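Local coordinates for ancestral D-type dye decolorizing peroxidase (PDB 7ANV), which probably uses hydrogen peroxide at a haem iron to oxidise dyes and other bulky aromatic substrates, as other dye-decolorizing peroxidases do, at residues His325-Glu330 with Pro348-Glu353; Phe321-Pro326 with Ala341-Thr346; Gly216-Arg221 with Ser362-Arg367. All coordinates share one frame; numbering follows the deposited sequence.

Interaction 1 (His325-Glu330 with Pro348-Glu353); sequences HPFADE and PRADLE. With HEM (protoporphyrin IX containing Fe), chain B.
Just outside the haem pocket, one residue away from the pocket residue Arg349, a type I beta turn that carries Phe327 and Ala328 packs against a short 3-10 segment that carries Ala350 and Asp351. No direct hydrogen bond crosses the contact, so small apolar groups and a single water have to do the joining. The methyl CB of Ala328 points across at the carboxylate of Asp351 and meets OD1 at 3.4 Å. The same OD1 receives a hydrogen bond of 2.7 Å from a water, and this water in turn accepts from the Ala328 backbone N at 3.0 Å; the bridge ties the turn to the acid. With CG anti to its carbonyl carbon (chi1 -68°), Asp351 brings the end of its side chain close to the turn, while its other oxygen, OD2, forms a salt bridge with Arg344. One carboxylate is thereby shared between a guanidinium and the water. Beside it, the Phe327 ring brings CD2 to 4.3 Å from Ala350 CB in an oblique, loose approach. The turn itself, running from Phe327 to Glu330, is braced by its own last side chain: Phe327 N donates to Glu330 OE2 at 2.8 Å, from the anti side and somewhat out of the carboxylate plane.

In the dye-decolorizing peroxidase fold, this loop follows the helix 342-346 that holds the haem, and Arg349, the residue before Ala350, reaches the cofactor. Its extended chain sends NH2 to the haem propionate oxygen O1D (2.9 Å, N-H...O angle 166°), the oxygen lying at the edge of the guanidinium and in its plane. NH2 also bonds Asn319, and NH1 bonds the Phe321 carbonyl, which fixes the rotation of the group. The backbone N atoms of Leu352 and Glu353 both donate to Arg349 O.

Interaction 2 (Phe321-Pro326 with Ala341-Thr346); sequences FRFDHP and AHIRKT. With HEM (protoporphyrin IX containing Fe), chain B.
Phe323 and Arg344 lie flat on one another, ring and guanidinium planes only 5° apart and their centres 4.5 Å from each other. The two side chains run past each other in opposite directions, so contact extends along almost their whole length. Arg344 CD stands directly above the middle of the ring, 3.7 Å from the Phe323 centroid, as a CH-pi contact, while further out the guanidinium rests over Phe323 CB. Because CG is anti to the backbone N (chi1 -176°) and the chain beyond it stays extended, the arginine can run along the phenylalanine, over the face of its ring. Its polar end is then gripped around the edge: NE keeps its salt bridge to Asp351, and NH2 donates to a water (2.8 Å) that can also donate to Pro326 O, joining the far end of 321-326 to the helix.

Helix 342-346 is the proximal haem helix of this peroxidase. On its cofactor side, His342 NE2 coordinates the iron at 2.0 Å, and ND1 is hydrogen-bonded to Asp431, an acid that may make the ligand more electron-donating. Thr346 OG1 hydrogen-bonds back to His342 O from above the carbonyl plane, 124° at the oxygen; the same OG1 lies 3.2 Å from haem C2D.

Between the stacked pair and the haem sits Ile343. Its CD1 reaches Phe321 CZ at 3.8 Å in an oblique approach, and CG1 lies near the plane of the Phe323 ring, by the CZ edge. The same residue turns CG2 to the haem, 3.8 Å from CAA. Phe323 CZ in turn abuts the edge of the Phe321 ring.

Interaction 3 (Gly216-Arg221 with Ser362-Arg367); sequences GQAPVR and SRRIIR. With HEM (protoporphyrin IX containing Fe), chain B; OXY (oxygen molecule), chain K.
From Ser362 onward, the first residue to touch 216-221 is Arg364, which folds round the tips of Ala218 and Val220. Its CG packs on Val220 CG1 at 3.7 Å, the two side chains crossing at about a right angle. Bends at chi2 and chi3 then swing the guanidinium back so that Ala218 CB meets it at the edge, 3.6 Å from NH1. That NH1 donates to a water (3.1 Å), which also accepts from Ala218 N at 2.8 Å. Ile365 follows, laying CD1 against the haem methyl CMD, and Ile366 enters the strand by backbone pairing with Tyr397. Arg367 ends the walk on the haem face opposite the proximal histidine: bent at chi3, its guanidinium lies over a pyrrole, NH2 donating to propionate O2A at 2.9 Å and NH1 weakly to the iron-bound dioxygen. NH1 also forms a salt bridge with Asp199 of the GXXDG motif, probably the distal acid-arginine pair of this family. Arg364, its NH2 3.9 Å from O2D of the other propionate, may add favourable positive charge there, while methyls and a water hold it in place.

Along the chain, 216-221 comes first, and its partner 362-367 closes a long excursion that contains both other contacts. Interactions 1 and 2, with centres 7 Å apart, share His325 and Pro326; their second segments follow one another with one residue between, through helix 342-346 and the loop after it. Interaction 3 is about 17 Å from interaction 1 and 15 Å from interaction 2 between centres, where strand 366-372 edges the second four-stranded antiparallel sheet. Interaction 2 supplies the iron ligand, interaction 1 holds one propionate, and in interaction 3 Arg367 lies over the face away from the iron-ligating histidine. Their haem-touching groups all come from 342-367, while 216-221 and 321-330 back that run from earlier in the chain.

Interaction 1 (His325-Glu330 with Pro348-Glu353)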
# COMPACT_ATOMS: atom_id res chain seq x y z
N HIS A 325 6.23 -25.27 -5.89
CA HIS A 325 5.81 -26.66 -6.26
C HIS A 325 4.50 -26.59 -7.04
O HIS A 325 3.44 -26.83 -6.44
CB HIS A 325 5.63 -27.56 -5.01
CG HIS A 325 6.87 -28.26 -4.54
ND1 HIS A 325 7.74 -27.69 -3.61
CD2 HIS A 325 7.38 -29.47 -4.84
CE1 HIS A 325 8.74 -28.53 -3.37
NE2 HIS A 325 8.54 -29.63 -4.11
N PRO A 326 4.49 -26.24 -8.35
CA PRO A 326 5.71 -26.10 -9.17
C PRO A 326 6.44 -24.76 -8.98
O PRO A 326 5.80 -23.77 -8.57
CB PRO A 326 5.15 -26.18 -10.60
CG PRO A 326 3.72 -25.62 -10.52
CD PRO A 326 3.27 -25.92 -9.11
N PHE A 327 7.73 -24.73 -9.33
CA PHE A 327 8.59 -23.51 -9.39
C PHE A 327 8.41 -22.82 -10.75
O PHE A 327 7.97 -23.48 -11.74
CB PHE A 327 10.08 -23.83 -9.27
CG PHE A 327 10.64 -24.22 -7.93
CD1 PHE A 327 10.70 -25.55 -7.53
CD2 PHE A 327 11.25 -23.26 -7.12
CE1 PHE A 327 11.27 -25.90 -6.31
CE2 PHE A 327 11.83 -23.61 -5.91
CZ PHE A 327 11.84 -24.93 -5.51
N ALA A 328 8.82 -21.55 -10.85
CA ALA A 328 8.58 -20.67 -12.02
C ALA A 328 9.08 -21.30 -13.33
O ALA A 328 8.37 -21.26 -14.32
CB ALA A 328 9.24 -19.32 -11.82
N ASP A 329 10.25 -21.92 -13.31
CA ASP A 329 10.97 -22.40 -14.53
C ASP A 329 10.34 -23.68 -15.12
O ASP A 329 10.78 -24.08 -16.22
CB ASP A 329 12.47 -22.54 -14.22
CG ASP A 329 12.87 -23.54 -13.11
OD1 ASP A 329 11.98 -24.17 -12.49
OD2 ASP A 329 14.09 -23.69 -12.87
N GLU A 330 9.33 -24.28 -14.51
CA GLU A 330 8.80 -25.59 -15.00
C GLU A 330 7.75 -25.32 -16.09
O GLU A 330 7.07 -24.27 -16.07
CB GLU A 330 8.20 -26.42 -13.86
CG GLU A 330 9.11 -26.60 -12.66
CD GLU A 330 8.57 -27.57 -11.62
OE1 GLU A 330 8.31 -28.73 -11.99
OE2 GLU A 330 8.43 -27.18 -10.45
N PRO A 348 7.43 -11.65 -5.30
CA PRO A 348 7.71 -12.81 -6.18
C PRO A 348 8.16 -14.09 -5.47
O PRO A 348 8.12 -15.16 -6.12
CB PRO A 348 8.80 -12.30 -7.11
CG PRO A 348 8.56 -10.80 -7.13
CD PRO A 348 8.21 -10.46 -5.70
N ARG A 349 8.50 -14.01 -4.17
CA ARG A 349 8.91 -15.21 -3.38
C ARG A 349 9.95 -15.99 -4.19
O ARG A 349 10.96 -15.37 -4.62
CB ARG A 349 7.66 -15.98 -2.94
CG ARG A 349 6.69 -15.15 -2.10
CD ARG A 349 5.53 -15.96 -1.48
NE ARG A 349 4.61 -15.02 -0.89
CZ ARG A 349 4.09 -15.07 0.33
NH1 ARG A 349 4.28 -16.14 1.09
NH2 ARG A 349 3.30 -14.08 0.73
N ALA A 350 9.76 -17.29 -4.43
CA ALA A 350 10.80 -18.13 -5.04
C ALA A 350 11.04 -17.74 -6.50
O ALA A 350 12.03 -18.17 -7.06
CB ALA A 350 10.47 -19.60 -4.92
N ASP A 351 10.16 -16.98 -7.15
CA ASP A 351 10.42 -16.50 -8.54
C ASP A 351 11.74 -15.72 -8.61
O ASP A 351 12.32 -15.65 -9.74
CB ASP A 351 9.28 -15.65 -9.08
CG ASP A 351 7.99 -16.41 -9.32
OD1 ASP A 351 8.00 -17.64 -9.14
OD2 ASP A 351 6.96 -15.74 -9.63
N LEU A 352 12.19 -15.18 -7.49
CA LEU A 352 13.49 -14.48 -7.46
C LEU A 352 14.39 -15.09 -6.40
O LEU A 352 15.57 -15.05 -6.62
CB LEU A 352 13.29 -13.00 -7.13
CG LEU A 352 12.59 -12.20 -8.20
CD1 LEU A 352 12.57 -10.75 -7.83
CD2 LEU A 352 13.22 -12.38 -9.57
N GLU A 353 13.83 -15.72 -5.35
CA GLU A 353 14.61 -16.24 -4.18
C GLU A 353 15.37 -17.47 -4.70
O GLU A 353 14.84 -18.58 -4.70
CB GLU A 353 13.74 -16.56 -2.95
CG GLU A 353 13.00 -15.39 -2.30
CD GLU A 353 11.88 -15.78 -1.32
OE1 GLU A 353 11.52 -16.99 -1.25
OE2 GLU A 353 11.37 -14.87 -0.62
CHA HEM B . -1.22 -7.67 -1.19
CHB HEM B . -5.24 -5.65 -2.98
CHC HEM B . -2.57 -1.84 -4.54
CHD HEM B . 1.45 -4.12 -3.08
C1A HEM B . -2.54 -7.43 -1.54
C2A HEM B . -3.63 -8.28 -1.22
C3A HEM B . -4.75 -7.73 -1.74
C4A HEM B . -4.37 -6.51 -2.35
CMA HEM B . -6.17 -8.27 -1.64
CAA HEM B . -3.55 -9.63 -0.51
CBA HEM B . -3.42 -9.56 1.00
CGA HEM B . -2.04 -9.85 1.51
O1A HEM B . -1.26 -10.70 1.04
O2A HEM B . -1.68 -9.23 2.46
C1B HEM B . -4.84 -4.43 -3.56
C2B HEM B . -5.75 -3.49 -4.14
C3B HEM B . -5.03 -2.41 -4.57
C4B HEM B . -3.62 -2.71 -4.22
CMB HEM B . -7.24 -3.66 -4.28
CAB HEM B . -5.47 -1.14 -5.19
CBB HEM B . -6.71 -0.61 -5.10
C1C HEM B . -1.22 -2.14 -4.31
C2C HEM B . -0.12 -1.36 -4.70
C3C HEM B . 1.02 -2.04 -4.30
C4C HEM B . 0.59 -3.23 -3.65
CMC HEM B . -0.20 -0.02 -5.42
CAC HEM B . 2.44 -1.72 -4.46
CBC HEM B . 2.88 -0.92 -5.42
C1D HEM B . 1.00 -5.25 -2.39
C2D HEM B . 1.97 -6.12 -1.70
C3D HEM B . 1.21 -7.12 -1.19
C4D HEM B . -0.19 -6.84 -1.57
CMD HEM B . 3.48 -5.99 -1.55
CAD HEM B . 1.71 -8.29 -0.38
CBD HEM B . 2.25 -9.44 -1.25
CGD HEM B . 2.86 -10.53 -0.41
O1D HEM B . 2.52 -11.70 -0.70
O2D HEM B . 3.71 -10.28 0.48
NA HEM B . -3.01 -6.32 -2.23
NB HEM B . -3.60 -3.91 -3.62
NC HEM B . -0.78 -3.30 -3.71
ND HEM B . -0.27 -5.72 -2.33
FE HEM B . -1.88 -4.89 -2.99
O HOH W 1 9.06 -19.99 -8.34

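Interaction 2 (Phe321-Pro326 with Ala341-Thr346)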
# COMPACT_ATOMS: atom_id res chain seq x y z
N PHE A 321 3.76 -20.31 1.84
CA PHE A 321 3.93 -20.74 0.43
C PHE A 321 5.02 -19.88 -0.19
O PHE A 321 5.30 -18.76 0.35
CB PHE A 321 2.63 -20.62 -0.38
CG PHE A 321 2.08 -19.23 -0.43
CD1 PHE A 321 1.32 -18.73 0.61
CD2 PHE A 321 2.34 -18.38 -1.51
CE1 PHE A 321 0.83 -17.44 0.60
CE2 PHE A 321 1.89 -17.07 -1.50
CZ PHE A 321 1.11 -16.60 -0.46
N ARG A 322 5.62 -20.35 -1.28
CA ARG A 322 6.66 -19.55 -1.97
C ARG A 322 6.63 -19.73 -3.49
O ARG A 322 7.57 -19.27 -4.12
CB ARG A 322 8.02 -19.93 -1.37
CG ARG A 322 8.47 -21.33 -1.69
CD ARG A 322 9.72 -21.65 -0.88
NE ARG A 322 10.75 -20.68 -1.21
CZ ARG A 322 11.84 -20.95 -1.92
NH1 ARG A 322 12.04 -22.17 -2.38
NH2 ARG A 322 12.72 -19.98 -2.18
N PHE A 323 5.58 -20.34 -4.06
CA PHE A 323 5.50 -20.64 -5.51
C PHE A 323 6.64 -21.62 -5.87
O PHE A 323 7.37 -21.39 -6.84
CB PHE A 323 5.57 -19.34 -6.34
CG PHE A 323 4.66 -18.23 -5.88
CD1 PHE A 323 3.29 -18.44 -5.74
CD2 PHE A 323 5.16 -16.97 -5.57
CE1 PHE A 323 2.45 -17.45 -5.27
CE2 PHE A 323 4.31 -15.96 -5.13
CZ PHE A 323 2.95 -16.19 -5.01
N ASP A 324 6.84 -22.66 -5.07
CA ASP A 324 7.99 -23.60 -5.31
C ASP A 324 7.53 -24.99 -5.71
O ASP A 324 8.45 -25.88 -5.84
CB ASP A 324 8.95 -23.69 -4.12
CG ASP A 324 8.31 -24.23 -2.85
OD1 ASP A 324 7.10 -24.58 -2.90
OD2 ASP A 324 9.04 -24.29 -1.81
N HIS A 325 6.23 -25.27 -5.89
CA HIS A 325 5.81 -26.66 -6.26
C HIS A 325 4.50 -26.59 -7.04
O HIS A 325 3.44 -26.83 -6.44
CB HIS A 325 5.63 -27.56 -5.01
CG HIS A 325 6.87 -28.26 -4.54
ND1 HIS A 325 7.74 -27.69 -3.61
CD2 HIS A 325 7.38 -29.47 -4.84
CE1 HIS A 325 8.74 -28.53 -3.37
NE2 HIS A 325 8.54 -29.63 -4.11
N PRO A 326 4.49 -26.24 -8.35
CA PRO A 326 5.71 -26.10 -9.17
C PRO A 326 6.44 -24.76 -8.98
O PRO A 326 5.80 -23.77 -8.57
CB PRO A 326 5.15 -26.18 -10.60
CG PRO A 326 3.72 -25.62 -10.52
CD PRO A 326 3.27 -25.92 -9.11
N ALA A 341 -0.68 -12.78 -11.08
CA ALA A 341 -1.59 -12.55 -9.92
C ALA A 341 -0.95 -11.45 -9.07
O ALA A 341 0.28 -11.46 -8.89
CB ALA A 341 -1.83 -13.83 -9.13
N HIS A 342 -1.77 -10.55 -8.51
CA HIS A 342 -1.29 -9.35 -7.77
C HIS A 342 -0.19 -9.71 -6.77
O HIS A 342 0.88 -9.09 -6.83
CB HIS A 342 -2.45 -8.61 -7.13
CG HIS A 342 -2.04 -7.42 -6.32
ND1 HIS A 342 -1.38 -6.34 -6.87
CD2 HIS A 342 -2.29 -7.10 -5.03
CE1 HIS A 342 -1.21 -5.43 -5.92
NE2 HIS A 342 -1.73 -5.90 -4.75
N ILE A 343 -0.43 -10.67 -5.86
CA ILE A 343 0.59 -10.94 -4.80
C ILE A 343 1.86 -11.53 -5.39
O ILE A 343 2.92 -11.29 -4.79
CB ILE A 343 0.04 -11.81 -3.66
CG1 ILE A 343 -0.21 -13.26 -4.07
CG2 ILE A 343 -1.19 -11.14 -3.09
CD1 ILE A 343 -0.50 -14.13 -2.89
N ARG A 344 1.77 -12.23 -6.52
CA ARG A 344 2.96 -12.88 -7.13
C ARG A 344 3.76 -11.81 -7.87
O ARG A 344 5.00 -11.87 -7.88
CB ARG A 344 2.53 -14.08 -7.98
CG ARG A 344 3.72 -14.83 -8.55
CD ARG A 344 3.32 -16.22 -8.98
NE ARG A 344 4.49 -16.98 -9.37
CZ ARG A 344 4.49 -18.28 -9.69
NH1 ARG A 344 3.36 -18.96 -9.78
NH2 ARG A 344 5.63 -18.90 -9.93
N LYS A 345 3.12 -10.78 -8.40
CA LYS A 345 3.82 -9.59 -8.95
C LYS A 345 4.51 -8.81 -7.82
O LYS A 345 5.62 -8.38 -8.04
CB LYS A 345 2.81 -8.70 -9.66
CG LYS A 345 2.38 -9.22 -11.01
CD LYS A 345 3.48 -9.04 -12.07
CE LYS A 345 2.88 -8.82 -13.44
NZ LYS A 345 3.92 -8.86 -14.49
N THR A 346 3.85 -8.60 -6.67
CA THR A 346 4.31 -7.61 -5.67
C THR A 346 5.27 -8.24 -4.65
O THR A 346 6.08 -7.49 -4.10
CB THR A 346 3.14 -6.89 -5.02
OG1 THR A 346 2.39 -7.87 -4.32
CG2 THR A 346 2.31 -6.20 -6.08
CHA HEM B . -1.22 -7.67 -1.19
CHB HEM B . -5.24 -5.65 -2.98
CHC HEM B . -2.57 -1.84 -4.54
CHD HEM B . 1.45 -4.12 -3.08
C1A HEM B . -2.54 -7.43 -1.54
C2A HEM B . -3.63 -8.28 -1.22
C3A HEM B . -4.75 -7.73 -1.74
C4A HEM B . -4.37 -6.51 -2.35
CMA HEM B . -6.17 -8.27 -1.64
CAA HEM B . -3.55 -9.63 -0.51
CBA HEM B . -3.42 -9.56 1.00
CGA HEM B . -2.04 -9.85 1.51
O1A HEM B . -1.26 -10.70 1.04
O2A HEM B . -1.68 -9.23 2.46
C1B HEM B . -4.84 -4.43 -3.56
C2B HEM B . -5.75 -3.49 -4.14
C3B HEM B . -5.03 -2.41 -4.57
C4B HEM B . -3.62 -2.71 -4.22
CMB HEM B . -7.24 -3.66 -4.28
CAB HEM B . -5.47 -1.14 -5.19
CBB HEM B . -6.71 -0.61 -5.10
C1C HEM B . -1.22 -2.14 -4.31
C2C HEM B . -0.12 -1.36 -4.70
C3C HEM B . 1.02 -2.04 -4.30
C4C HEM B . 0.59 -3.23 -3.65
CMC HEM B . -0.20 -0.02 -5.42
CAC HEM B . 2.44 -1.72 -4.46
CBC HEM B . 2.88 -0.92 -5.42
C1D HEM B . 1.00 -5.25 -2.39
C2D HEM B . 1.97 -6.12 -1.70
C3D HEM B . 1.21 -7.12 -1.19
C4D HEM B . -0.19 -6.84 -1.57
CMD HEM B . 3.48 -5.99 -1.55
CAD HEM B . 1.71 -8.29 -0.38
CBD HEM B . 2.25 -9.44 -1.25
CGD HEM B . 2.86 -10.53 -0.41
O1D HEM B . 2.52 -11.70 -0.70
O2D HEM B . 3.71 -10.28 0.48
NA HEM B . -3.01 -6.32 -2.23
NB HEM B . -3.60 -3.91 -3.62
NC HEM B . -0.78 -3.30 -3.71
ND HEM B . -0.27 -5.72 -2.33
FE HEM B . -1.88 -4.89 -2.99
O HOH W 2 5.14 -21.62 -10.31

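Interaction 3 (Gly216-Arg221 with Ser362-Arg367)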
# COMPACT_ATOMS: atom_id res chain seq x y z
N GLY A 216 6.50 -18.88 6.33
CA GLY A 216 6.44 -18.19 5.04
C GLY A 216 6.70 -16.69 5.10
O GLY A 216 6.78 -16.09 4.00
N GLN A 217 6.74 -16.09 6.29
CA GLN A 217 6.95 -14.63 6.45
C GLN A 217 8.46 -14.36 6.48
O GLN A 217 9.13 -14.72 7.45
CB GLN A 217 6.24 -14.12 7.71
CG GLN A 217 6.20 -12.60 7.81
CD GLN A 217 5.69 -12.12 9.15
OE1 GLN A 217 5.62 -12.86 10.16
NE2 GLN A 217 5.33 -10.86 9.18
N ALA A 218 9.00 -13.82 5.41
CA ALA A 218 10.46 -13.57 5.28
C ALA A 218 10.88 -12.42 6.19
O ALA A 218 10.20 -11.38 6.26
CB ALA A 218 10.79 -13.28 3.84
N PRO A 219 12.01 -12.58 6.91
CA PRO A 219 12.56 -11.53 7.76
C PRO A 219 13.35 -10.59 6.84
O PRO A 219 13.89 -11.05 5.83
CB PRO A 219 13.45 -12.26 8.77
CG PRO A 219 13.38 -13.72 8.41
CD PRO A 219 12.81 -13.81 7.01
N VAL A 220 13.35 -9.30 7.18
CA VAL A 220 14.15 -8.27 6.47
C VAL A 220 14.95 -7.53 7.53
O VAL A 220 14.47 -7.37 8.67
CB VAL A 220 13.29 -7.32 5.62
CG1 VAL A 220 12.43 -8.09 4.62
CG2 VAL A 220 12.43 -6.41 6.47
N ARG A 221 16.14 -7.08 7.15
CA ARG A 221 16.94 -6.22 8.02
C ARG A 221 16.18 -4.91 8.21
O ARG A 221 15.43 -4.45 7.34
CB ARG A 221 18.33 -6.04 7.41
CG ARG A 221 19.10 -7.35 7.39
CD ARG A 221 20.54 -7.03 7.00
NE ARG A 221 20.61 -6.71 5.61
CZ ARG A 221 21.73 -6.33 4.97
NH1 ARG A 221 22.86 -6.15 5.64
NH2 ARG A 221 21.68 -6.06 3.69
N SER A 362 15.35 -6.35 -0.27
CA SER A 362 15.40 -4.87 -0.50
C SER A 362 14.10 -4.37 -1.13
O SER A 362 13.91 -3.13 -1.18
CB SER A 362 16.59 -4.46 -1.33
OG SER A 362 16.52 -5.08 -2.60
N ARG A 363 13.28 -5.27 -1.70
CA ARG A 363 12.07 -4.92 -2.45
C ARG A 363 10.85 -4.94 -1.52
O ARG A 363 9.73 -4.73 -2.04
CB ARG A 363 11.81 -5.90 -3.60
CG ARG A 363 13.00 -6.14 -4.50
CD ARG A 363 13.52 -4.85 -5.00
NE ARG A 363 14.54 -5.09 -6.02
CZ ARG A 363 15.29 -4.12 -6.51
NH1 ARG A 363 15.11 -2.89 -6.08
NH2 ARG A 363 16.23 -4.38 -7.41
N ARG A 364 11.01 -5.21 -0.23
CA ARG A 364 9.84 -5.40 0.65
C ARG A 364 9.33 -4.04 1.14
O ARG A 364 10.15 -3.13 1.36
CB ARG A 364 10.19 -6.32 1.82
CG ARG A 364 10.64 -7.71 1.39
CD ARG A 364 9.60 -8.42 0.56
NE ARG A 364 8.33 -8.60 1.22
CZ ARG A 364 8.05 -9.57 2.10
NH1 ARG A 364 8.98 -10.47 2.43
NH2 ARG A 364 6.87 -9.62 2.68
N ILE A 365 8.02 -3.95 1.27
CA ILE A 365 7.33 -2.74 1.82
C ILE A 365 6.41 -3.16 2.96
O ILE A 365 5.94 -4.32 3.01
CB ILE A 365 6.57 -2.00 0.70
CG1 ILE A 365 5.47 -2.85 0.08
CG2 ILE A 365 7.58 -1.49 -0.32
CD1 ILE A 365 4.58 -2.10 -0.88
N ILE A 366 6.16 -2.21 3.85
CA ILE A 366 5.10 -2.32 4.88
C ILE A 366 3.89 -1.52 4.41
O ILE A 366 4.05 -0.34 4.08
CB ILE A 366 5.64 -1.82 6.23
CG1 ILE A 366 6.59 -2.86 6.80
CG2 ILE A 366 4.51 -1.49 7.18
CD1 ILE A 366 7.19 -2.44 8.11
N ARG A 367 2.74 -2.15 4.37
CA ARG A 367 1.49 -1.55 3.86
C ARG A 367 0.59 -1.15 5.04
O ARG A 367 0.44 -1.95 5.98
CB ARG A 367 0.73 -2.49 2.93
CG ARG A 367 1.54 -2.76 1.66
CD ARG A 367 0.96 -3.83 0.76
NE ARG A 367 0.90 -5.08 1.49
CZ ARG A 367 -0.18 -5.78 1.76
NH1 ARG A 367 -1.38 -5.41 1.33
NH2 ARG A 367 -0.08 -6.87 2.49
CHA HEM B . -1.22 -7.67 -1.19
CHB HEM B . -5.24 -5.65 -2.98
CHC HEM B . -2.57 -1.84 -4.54
CHD HEM B . 1.45 -4.12 -3.08
C1A HEM B . -2.54 -7.43 -1.54
C2A HEM B . -3.63 -8.28 -1.22
C3A HEM B . -4.75 -7.73 -1.74
C4A HEM B . -4.37 -6.51 -2.35
CMA HEM B . -6.17 -8.27 -1.64
CAA HEM B . -3.55 -9.63 -0.51
CBA HEM B . -3.42 -9.56 1.00
CGA HEM B . -2.04 -9.85 1.51
O1A HEM B . -1.26 -10.70 1.04
O2A HEM B . -1.68 -9.23 2.46
C1B HEM B . -4.84 -4.43 -3.56
C2B HEM B . -5.75 -3.49 -4.14
C3B HEM B . -5.03 -2.41 -4.57
C4B HEM B . -3.62 -2.71 -4.22
CMB HEM B . -7.24 -3.66 -4.28
CAB HEM B . -5.47 -1.14 -5.19
CBB HEM B . -6.71 -0.61 -5.10
C1C HEM B . -1.22 -2.14 -4.31
C2C HEM B . -0.12 -1.36 -4.70
C3C HEM B . 1.02 -2.04 -4.30
C4C HEM B . 0.59 -3.23 -3.65
CMC HEM B . -0.20 -0.02 -5.42
CAC HEM B . 2.44 -1.72 -4.46
CBC HEM B . 2.88 -0.92 -5.42
C1D HEM B . 1.00 -5.25 -2.39
C2D HEM B . 1.97 -6.12 -1.70
C3D HEM B . 1.21 -7.12 -1.19
C4D HEM B . -0.19 -6.84 -1.57
CMD HEM B . 3.48 -5.99 -1.55
CAD HEM B . 1.71 -8.29 -0.38
CBD HEM B . 2.25 -9.44 -1.25
CGD HEM B . 2.86 -10.53 -0.41
O1D HEM B . 2.52 -11.70 -0.70
O2D HEM B . 3.71 -10.28 0.48
NA HEM B . -3.01 -6.32 -2.23
NB HEM B . -3.60 -3.91 -3.62
NC HEM B . -0.78 -3.30 -3.71
ND HEM B . -0.27 -5.72 -2.33
FE HEM B . -1.88 -4.89 -2.99
O1 OXY K . -2.09 -3.67 -1.13
O2 OXY K . -2.26 -2.66 -0.37
O HOH W 3 7.32 -12.88 3.32